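Local coordinates for protein putative sugar kinase PH1459 (Pyrococcus horikoshii, PDB 3EWM) that probably phosphorylates a sugar, perhaps fructose, at the expense of ATP as a member of the PfkB carbohydrate kinase family, at residues E83-G88 with Y104-Y109; F110-N115 with S132-R137; A125-F130 with S154-F159. All blocks are in the same frame, centred on the assembly; numbering follows the deposited sequence.

Interaction 1: residues E83-G88 with Y104-Y109; sequences EKKHTG and YDDVAY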
loop_
_atom_site.group_PDB
_atom_site.type_symbol
_atom_site.label_atom_id
_atom_site.label_comp_id
_atom_site.label_asym_id
_atom_site.label_seq_id
_atom_site.Cartn_x
_atom_site.Cartn_y
_atom_site.Cartn_z
ATOM N N GLU A 83 6.134 9.946 11.225
ATOM C CA GLU A 83 4.853 10.620 11.386
ATOM C C GLU A 83 4.299 11.151 10.066
ATOM O O GLU A 83 3.146 11.566 10.001
ATOM C CB GLU A 83 4.996 11.765 12.404
ATOM C CG GLU A 83 5.438 11.298 13.794
ATOM C CD GLU A 83 4.405 10.423 14.493
ATOM O OE1 GLU A 83 3.222 10.424 14.080
ATOM O OE2 GLU A 83 4.778 9.736 15.467
ATOM N N LYS A 84 5.114 11.148 9.019
ATOM C CA LYS A 84 4.684 11.691 7.732
ATOM C C LYS A 84 4.539 10.657 6.604
ATOM O O LYS A 84 4.006 10.978 5.547
ATOM C CB LYS A 84 5.625 12.805 7.273
ATOM C CG LYS A 84 5.812 13.938 8.281
ATOM C CD LYS A 84 4.570 14.767 8.383
ATOM C CE LYS A 84 4.824 16.016 9.221
ATOM N NZ LYS A 84 3.531 16.632 9.641
ATOM N N LYS A 85 5.035 9.441 6.803
ATOM C CA LYS A 85 4.941 8.439 5.750
ATOM C C LYS A 85 4.352 7.192 6.369
ATOM O O LYS A 85 4.524 6.947 7.547
ATOM C CB LYS A 85 6.299 8.125 5.098
ATOM C CG LYS A 85 7.079 9.322 4.514
ATOM C CD LYS A 85 6.402 9.974 3.338
ATOM C CE LYS A 85 7.259 11.129 2.785
ATOM N NZ LYS A 85 6.652 11.650 1.524
ATOM N N HIS A 86 3.617 6.437 5.572
ATOM C CA HIS A 86 3.018 5.205 6.048
ATOM C C HIS A 86 4.011 4.072 5.922
ATOM O O HIS A 86 4.990 4.164 5.184
ATOM C CB HIS A 86 1.731 4.921 5.282
ATOM C CG HIS A 86 0.714 5.994 5.481
ATOM N ND1 HIS A 86 0.406 6.923 4.509
ATOM C CD2 HIS A 86 0.024 6.359 6.586
ATOM C CE1 HIS A 86 -0.469 7.785 4.995
ATOM N NE2 HIS A 86 -0.717 7.464 6.254
ATOM N N THR A 87 3.741 3.022 6.678
ATOM C CA THR A 87 4.551 1.833 6.676
ATOM C C THR A 87 4.649 1.270 5.260
ATOM O O THR A 87 3.663 1.236 4.517
ATOM C CB THR A 87 3.926 0.809 7.628
ATOM O OG1 THR A 87 3.976 1.327 8.970
ATOM C CG2 THR A 87 4.668 -0.498 7.565
ATOM N N GLY A 88 5.850 0.852 4.890
ATOM C CA GLY A 88 6.048 0.156 3.634
ATOM C C GLY A 88 5.056 -0.963 3.412
ATOM O O GLY A 88 4.712 -1.724 4.333
ATOM N N TYR A 104 5.035 -0.038 -3.055
ATOM C CA TYR A 104 4.688 1.356 -2.845
ATOM C C TYR A 104 5.925 2.076 -2.330
ATOM O O TYR A 104 6.493 1.687 -1.312
ATOM C CB TYR A 104 3.489 1.462 -1.892
ATOM C CG TYR A 104 2.210 1.280 -2.659
ATOM C CD1 TYR A 104 1.935 0.073 -3.311
ATOM C CD2 TYR A 104 1.311 2.332 -2.810
ATOM C CE1 TYR A 104 0.806 -0.080 -4.073
ATOM C CE2 TYR A 104 0.158 2.173 -3.557
ATOM C CZ TYR A 104 -0.084 0.975 -4.197
ATOM O OH TYR A 104 -1.229 0.809 -4.964
ATOM N N ASP A 105 6.369 3.092 -3.060
ATOM C CA ASP A 105 7.681 3.644 -2.791
ATOM C C ASP A 105 7.630 4.871 -1.895
ATOM O O ASP A 105 8.611 5.205 -1.266
ATOM C CB ASP A 105 8.446 3.929 -4.086
ATOM C CG ASP A 105 7.850 5.071 -4.875
ATOM O OD1 ASP A 105 6.615 5.250 -4.839
ATOM O OD2 ASP A 105 8.622 5.790 -5.541
ATOM N N ASP A 106 6.507 5.570 -1.812
ATOM C CA ASP A 106 6.579 6.722 -0.937
ATOM C C ASP A 106 6.102 6.313 0.418
ATOM O O ASP A 106 4.967 6.616 0.818
ATOM C CB ASP A 106 5.848 7.951 -1.446
ATOM C CG ASP A 106 6.656 9.200 -1.201
ATOM O OD1 ASP A 106 7.124 9.807 -2.196
ATOM O OD2 ASP A 106 6.901 9.522 -0.017
ATOM N N VAL A 107 6.989 5.594 1.095
ATOM C CA VAL A 107 6.690 4.945 2.344
ATOM C C VAL A 107 7.847 5.205 3.307
ATOM O O VAL A 107 8.902 5.710 2.912
ATOM C CB VAL A 107 6.492 3.418 2.155
ATOM C CG1 VAL A 107 5.191 3.123 1.362
ATOM C CG2 VAL A 107 7.720 2.798 1.479
ATOM N N ALA A 108 7.636 4.824 4.559
ATOM C CA ALA A 108 8.473 5.266 5.654
ATOM C C ALA A 108 9.912 4.785 5.540
ATOM O O ALA A 108 10.835 5.551 5.852
ATOM C CB ALA A 108 7.872 4.828 6.969
ATOM N N TYR A 109 10.120 3.545 5.072
ATOM C CA TYR A 109 11.487 2.994 5.086
ATOM C C TYR A 109 12.401 3.668 4.072
ATOM O O TYR A 109 13.632 3.583 4.192
ATOM C CB TYR A 109 11.517 1.456 4.946
ATOM C CG TYR A 109 11.065 0.940 3.614
ATOM C CD1 TYR A 109 11.885 1.031 2.488
ATOM C CD2 TYR A 109 9.815 0.329 3.483
ATOM C CE1 TYR A 109 11.482 0.533 1.262
ATOM C CE2 TYR A 109 9.390 -0.148 2.258
ATOM C CZ TYR A 109 10.226 -0.037 1.150
ATOM O OH TYR A 109 9.785 -0.495 -0.064
HETATM O O HOH W 1 3.486 7.404 2.797
#
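Lys85 and Asp106 form a salt bridge across two loops of a PfkB-type kinase, where the chain passes from the large mixed sheet (strand 79-82) to the small four-stranded sheet (88-93) and, after strand 100-103, leaves that sheet again. The lysine chain first lies over the opposite backbone, its CB 3.6 Å from Ala108 N. It then bends at its second torsion (chi2 -66°) and runs on extended to meet the carboxylate at a slant. NZ of Lys85 lies 2.6 Å from Asp106 OD2, on the syn side but clearly out of the carboxylate plane. Asp106 is the centre of an inverse gamma turn, and a water joins its carbonyl O to His86 N. Beside the salt bridge the backbones are joined directly by Ala108 N to His86 O (2.8 Å), a moderately bent bond with an angle of 143° at the hydrogen.

The contact is also part of the dimer interface. The His86 ring meets that of Tyr104 of the second subunit obliquely, and that tyrosine's OH hydrogen-bonds to Thr87 O. The Thr87 hydroxyl itself is held by Asp59 and Gly57.

Gly88 meets two side chains: its CA is 3.6 Å from Val107 CB, and CG2 of the same valine lies over one face of the Tyr109 ring, offset from its centre. The tyrosine's first torsion (chi1 67°) sets CG between backbone N and carbonyl carbon, which brings the glycine to the edge of the Tyr109 ring, its CE2 3.6 Å from Gly88 CA.

Interaction 2: residues F110-N115 with S132-R137; sequences FNMTLN and SVILAR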
loop_
_atom_site.group_PDB
_atom_site.type_symbol
_atom_site.label_atom_id
_atom_site.label_comp_id
_atom_site.label_asym_id
_atom_site.label_seq_id
_atom_site.Cartn_x
_atom_site.Cartn_y
_atom_site.Cartn_z
ATOM N N PHE A 110 11.792 4.354 3.105
ATOM C CA PHE A 110 12.515 5.141 2.101
ATOM C C PHE A 110 12.771 6.576 2.565
ATOM O O PHE A 110 13.462 7.335 1.884
ATOM C CB PHE A 110 11.755 5.165 0.774
ATOM C CG PHE A 110 11.986 3.967 -0.108
ATOM C CD1 PHE A 110 13.272 3.489 -0.346
ATOM C CD2 PHE A 110 10.910 3.344 -0.750
ATOM C CE1 PHE A 110 13.491 2.413 -1.187
ATOM C CE2 PHE A 110 11.128 2.262 -1.621
ATOM C CZ PHE A 110 12.414 1.799 -1.834
ATOM N N ASN A 111 12.276 6.911 3.755
ATOM C CA ASN A 111 12.382 8.254 4.323
ATOM C C ASN A 111 13.359 8.374 5.517
ATOM O O ASN A 111 13.165 9.210 6.402
ATOM C CB ASN A 111 10.982 8.710 4.761
ATOM C CG ASN A 111 10.841 10.217 4.821
ATOM O OD1 ASN A 111 11.470 10.949 4.046
ATOM N ND2 ASN A 111 9.978 10.689 5.714
HETATM N N MSE A 112 14.406 7.546 5.550
HETATM C CA MSE A 112 15.370 7.599 6.646
HETATM C C MSE A 112 16.352 8.733 6.464
HETATM O O MSE A 112 16.893 8.932 5.386
HETATM C CB MSE A 112 16.126 6.277 6.778
HETATM C CG MSE A 112 15.294 5.210 7.445
HETATM SE SE MSE A 112 16.352 3.630 7.837
HETATM C CE MSE A 112 16.056 2.844 6.148
ATOM N N THR A 113 16.568 9.490 7.526
ATOM C CA THR A 113 17.599 10.511 7.511
ATOM C C THR A 113 18.625 10.110 8.553
ATOM O O THR A 113 18.409 9.173 9.336
ATOM C CB THR A 113 17.020 11.917 7.825
ATOM O OG1 THR A 113 16.367 11.871 9.092
ATOM C CG2 THR A 113 15.999 12.345 6.760
ATOM N N LEU A 114 19.742 10.818 8.585
ATOM C CA LEU A 114 20.795 10.505 9.539
ATOM C C LEU A 114 20.337 10.536 10.995
ATOM O O LEU A 114 20.821 9.760 11.799
ATOM C CB LEU A 114 21.980 11.427 9.338
ATOM C CG LEU A 114 22.724 11.116 8.048
ATOM C CD1 LEU A 114 23.658 12.267 7.700
ATOM C CD2 LEU A 114 23.487 9.791 8.167
ATOM N N ASN A 115 19.395 11.423 11.305
ATOM C CA ASN A 115 18.799 11.495 12.640
ATOM C C ASN A 115 18.086 10.216 13.050
ATOM O O ASN A 115 17.958 9.960 14.235
ATOM C CB ASN A 115 17.793 12.636 12.707
ATOM C CG ASN A 115 18.302 13.874 12.070
ATOM O OD1 ASN A 115 17.951 14.181 10.922
ATOM N ND2 ASN A 115 19.169 14.583 12.773
ATOM N N SER A 132 20.010 -3.782 -1.743
ATOM C CA SER A 132 19.881 -2.694 -2.707
ATOM C C SER A 132 18.515 -1.996 -2.697
ATOM O O SER A 132 18.406 -0.851 -3.113
ATOM C CB SER A 132 20.260 -3.157 -4.104
ATOM O OG SER A 132 19.199 -3.823 -4.736
ATOM N N VAL A 133 17.482 -2.684 -2.218
ATOM C CA VAL A 133 16.123 -2.160 -2.304
ATOM C C VAL A 133 16.019 -0.823 -1.574
ATOM O O VAL A 133 15.441 0.130 -2.086
ATOM C CB VAL A 133 15.093 -3.170 -1.794
ATOM C CG1 VAL A 133 13.736 -2.518 -1.609
ATOM C CG2 VAL A 133 15.008 -4.382 -2.785
ATOM N N ILE A 134 16.640 -0.748 -0.410
ATOM C CA ILE A 134 16.607 0.478 0.368
ATOM C C ILE A 134 17.180 1.657 -0.429
ATOM O O ILE A 134 16.756 2.796 -0.253
ATOM C CB ILE A 134 17.310 0.313 1.735
ATOM C CG1 ILE A 134 17.023 1.539 2.602
ATOM C CG2 ILE A 134 18.807 0.105 1.592
ATOM C CD1 ILE A 134 15.605 1.690 2.922
ATOM N N LEU A 135 18.106 1.358 -1.339
ATOM C CA LEU A 135 18.851 2.372 -2.058
ATOM C C LEU A 135 18.050 2.977 -3.201
ATOM O O LEU A 135 18.514 3.926 -3.841
ATOM C CB LEU A 135 20.176 1.790 -2.585
ATOM C CG LEU A 135 21.082 1.091 -1.564
ATOM C CD1 LEU A 135 22.272 0.454 -2.237
ATOM C CD2 LEU A 135 21.498 2.060 -0.407
ATOM N N ALA A 136 16.853 2.445 -3.448
ATOM C CA ALA A 136 16.083 2.833 -4.612
ATOM C C ALA A 136 15.572 4.261 -4.525
ATOM O O ALA A 136 15.318 4.880 -5.552
ATOM C CB ALA A 136 14.931 1.837 -4.880
ATOM N N ARG A 137 15.449 4.791 -3.300
ATOM C CA ARG A 137 14.910 6.123 -3.113
ATOM C C ARG A 137 15.682 6.883 -2.060
ATOM O O ARG A 137 16.157 6.309 -1.096
ATOM C CB ARG A 137 13.444 6.072 -2.669
ATOM C CG ARG A 137 12.506 5.362 -3.616
ATOM C CD ARG A 137 12.217 6.213 -4.858
ATOM N NE ARG A 137 11.274 5.514 -5.724
ATOM C CZ ARG A 137 11.604 4.556 -6.586
ATOM N NH1 ARG A 137 12.870 4.176 -6.738
ATOM N NH2 ARG A 137 10.660 3.971 -7.308
#
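Phe110 packs its ring against a short helical turn, residues 132-136, that follows strand 127-131 and leads toward helix 140-151 in the beta-alpha-beta unit of this ribokinase-like fold. The turn has helical backbone angles and is closed by Leu135 N to Ser132 O and Ala136 N to Val133 O.

The contacts with the aromatic ring come first. Arg137 lies across one face: its CG stands 3.6 Å from the Phe110 ring centroid and only 4° off the normal, a CH-pi contact centred on the ring. A bend at the arginine's second torsion (chi2 -74°) turns the chain along the phenyl, and the guanidinium plane ends within 5° of the ring plane, although its CZ is too distant for more than a weak cation-pi attraction. In the ring plane, two carbonyls meet the edge, Val133 O at 3.1 Å from Phe110 CE1 and Ile134 O at 3.4 Å from the same atom, an arrangement in which the weakly positive ring hydrogens probably face the two oxygens.

Polar partners hold the guanidinium as well. Arg137 NE forms a salt bridge with Asp105, and NH1 bonds to Leu167 O. Arg137 NH1 also lies 2.8 Å from Ala136 O, standing above the plane of that carbonyl.

Apolar contacts complete the fit. Ala136 CB approaches Phe110 CZ obliquely at 4.0 Å, and the selenomethionine Met112 reaches the Ile134 tip, its chain crossing the isoleucine at about a right angle. Met112 CE lies 3.5 Å from Ile134 CD1, closer than usual for two methyl carbons.

Interaction 3: residues A125-F130 with S154-F159; sequences AKIVNF and SSLIAF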
loop_
_atom_site.group_PDB
_atom_site.type_symbol
_atom_site.label_atom_id
_atom_site.label_comp_id
_atom_site.label_asym_id
_atom_site.label_seq_id
_atom_site.Cartn_x
_atom_site.Cartn_y
_atom_site.Cartn_z
ATOM N N ALA A 125 27.614 -3.241 16.156
ATOM C CA ALA A 125 27.534 -4.372 15.231
ATOM C C ALA A 125 28.910 -4.835 14.782
ATOM O O ALA A 125 29.768 -4.020 14.442
ATOM C CB ALA A 125 26.698 -3.995 14.020
ATOM N N LYS A 126 29.113 -6.145 14.779
ATOM C CA LYS A 126 30.302 -6.735 14.156
ATOM C C LYS A 126 30.104 -6.908 12.654
ATOM O O LYS A 126 31.058 -6.831 11.874
ATOM C CB LYS A 126 30.620 -8.080 14.802
ATOM C CG LYS A 126 30.939 -7.995 16.295
ATOM C CD LYS A 126 32.198 -7.196 16.562
ATOM C CE LYS A 126 32.571 -7.301 18.041
ATOM N NZ LYS A 126 33.737 -6.443 18.372
ATOM N N ILE A 127 28.856 -7.188 12.270
ATOM C CA ILE A 127 28.463 -7.232 10.869
ATOM C C ILE A 127 27.254 -6.325 10.679
ATOM O O ILE A 127 26.318 -6.346 11.482
ATOM C CB ILE A 127 28.114 -8.644 10.391
ATOM C CG1 ILE A 127 29.251 -9.623 10.710
ATOM C CG2 ILE A 127 27.747 -8.641 8.870
ATOM C CD1 ILE A 127 28.985 -11.032 10.246
ATOM N N VAL A 128 27.304 -5.520 9.626
ATOM C CA VAL A 128 26.150 -4.714 9.208
ATOM C C VAL A 128 25.685 -5.164 7.824
ATOM O O VAL A 128 26.453 -5.222 6.868
ATOM C CB VAL A 128 26.447 -3.200 9.228
ATOM C CG1 VAL A 128 25.269 -2.394 8.676
ATOM C CG2 VAL A 128 26.767 -2.750 10.639
ATOM N N ASN A 129 24.411 -5.487 7.745
ATOM C CA ASN A 129 23.845 -6.059 6.543
ATOM C C ASN A 129 22.909 -5.051 5.869
ATOM O O ASN A 129 22.044 -4.464 6.517
ATOM C CB ASN A 129 23.058 -7.309 6.942
ATOM C CG ASN A 129 22.206 -7.824 5.841
ATOM O OD1 ASN A 129 22.691 -8.076 4.739
ATOM N ND2 ASN A 129 20.921 -7.973 6.114
ATOM N N PHE A 130 23.099 -4.846 4.572
ATOM C CA PHE A 130 22.159 -4.048 3.787
ATOM C C PHE A 130 21.951 -4.644 2.397
ATOM O O PHE A 130 22.677 -5.560 1.972
ATOM C CB PHE A 130 22.561 -2.550 3.783
ATOM C CG PHE A 130 23.712 -2.208 2.873
ATOM C CD1 PHE A 130 23.522 -1.319 1.813
ATOM C CD2 PHE A 130 24.982 -2.733 3.085
ATOM C CE1 PHE A 130 24.591 -0.973 0.978
ATOM C CE2 PHE A 130 26.048 -2.403 2.248
ATOM C CZ PHE A 130 25.849 -1.528 1.197
ATOM N N SER A 154 35.252 -0.685 10.720
ATOM C CA SER A 154 34.884 -1.013 12.118
ATOM C C SER A 154 33.980 -2.231 12.291
ATOM O O SER A 154 34.008 -2.879 13.342
ATOM C CB SER A 154 34.207 0.180 12.785
ATOM O OG SER A 154 35.076 1.294 12.790
ATOM N N SER A 155 33.136 -2.490 11.290
ATOM C CA SER A 155 32.276 -3.678 11.242
ATOM C C SER A 155 32.399 -4.225 9.841
ATOM O O SER A 155 32.608 -3.456 8.907
ATOM C CB SER A 155 30.800 -3.328 11.447
ATOM O OG SER A 155 30.581 -2.445 12.527
ATOM N N LEU A 156 32.247 -5.535 9.694
ATOM C CA LEU A 156 32.087 -6.146 8.385
ATOM C C LEU A 156 30.765 -5.698 7.747
ATOM O O LEU A 156 29.735 -5.587 8.418
ATOM C CB LEU A 156 32.127 -7.671 8.495
ATOM C CG LEU A 156 33.441 -8.245 8.999
ATOM C CD1 LEU A 156 33.363 -9.749 9.149
ATOM C CD2 LEU A 156 34.583 -7.841 8.052
ATOM N N ILE A 157 30.822 -5.438 6.451
ATOM C CA ILE A 157 29.679 -4.974 5.705
ATOM C C ILE A 157 29.239 -6.073 4.757
ATOM O O ILE A 157 30.045 -6.634 4.025
ATOM C CB ILE A 157 30.026 -3.680 4.917
ATOM C CG1 ILE A 157 30.372 -2.551 5.888
ATOM C CG2 ILE A 157 28.889 -3.287 3.984
ATOM C CD1 ILE A 157 31.213 -1.480 5.258
ATOM N N ALA A 158 27.953 -6.381 4.782
ATOM C CA ALA A 158 27.395 -7.393 3.892
ATOM C C ALA A 158 26.286 -6.778 3.055
ATOM O O ALA A 158 25.450 -6.018 3.566
ATOM C CB ALA A 158 26.878 -8.591 4.703
ATOM N N PHE A 159 26.287 -7.104 1.762
ATOM C CA PHE A 159 25.376 -6.493 0.819
ATOM C C PHE A 159 24.753 -7.577 -0.053
ATOM O O PHE A 159 25.461 -8.327 -0.704
ATOM C CB PHE A 159 26.122 -5.452 -0.028
ATOM C CG PHE A 159 25.240 -4.714 -1.018
ATOM C CD1 PHE A 159 24.267 -3.826 -0.581
ATOM C CD2 PHE A 159 25.384 -4.920 -2.382
ATOM C CE1 PHE A 159 23.471 -3.125 -1.483
ATOM C CE2 PHE A 159 24.589 -4.237 -3.302
ATOM C CZ PHE A 159 23.625 -3.323 -2.847
#
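Ile127 to Phe130 pair in parallel with Leu156 to Phe159, the two strand axes approaching to 4.6 Å with their directions 20° apart. Four backbone hydrogen bonds stitch the edges: Leu156 N to Lys126 O, Val128 N to Leu156 O, Ala158 N to Val128 O and Phe130 N to Ala158 O. The last three are nearly straight, whereas that of Leu156 N to Lys126 O is more bent. Next to it, the Ser155 hydroxyl donates to Ala125 O, with OG of Ser155 2.6 Å from that oxygen, so a side chain extends the pairing to the residue that leaves the preceding helix.

On one face of the sheet lie Ile127, Leu156, Asn129 and Ala158. Ile127 CG1 passes Leu156 CB at 4.1 Å, and CG2 of the same isoleucine lies 4.3 Å from Ala158 CB. Asn129 ND2 bonds to Ser6 OG on the neighbouring strand 3-7, and helix 245-259 covers Asn129 and Ala158.

The other face carries Val128, Ile157 and both phenylalanines. With chi1 at 77°, Phe130 CG is flanked by both backbone branches, and the ring swings across to the partner strand. There Phe159 CD1 sits 3.2 Å above the centre of the Phe130 ring, while Ile157 CG2 touches the ring edge at Phe130 CE2, 3.4 Å away. The two rings meet obliquely, centroids 4.5 Å apart and planes inclined at 46°. Helices 140-151 and 172-185 close over this face.

Strand 127-131, helix 140-151 and strand 156-160 thus form a beta-alpha-beta crossover in the central sheet of the ribokinase-like PfkB fold, with the Phe159 side chain about 7 Å from that of the ATP-binding Lys190.

Interaction 1 closes before the others open, while interactions 2 and 3 alternate along the chain, since 125-130 lies between the two segments of interaction 2 and 132-137 between those of interaction 3. The centres of interactions 1 and 2 are about 11 Å apart, and those of 2 and 3 about 17 Å; both pairs touch. Asp105 joins the first two through its salt bridge to Arg137, and Phe159 packs on Ser132 and Leu135 to join the last two. Interactions 1 and 3, with centres about 25 Å apart, do not touch. The series therefore runs from the dimer-facing loops beside the small sheet, through the turn before helix 140-151, to the central sheet near the ATP-binding Lys190.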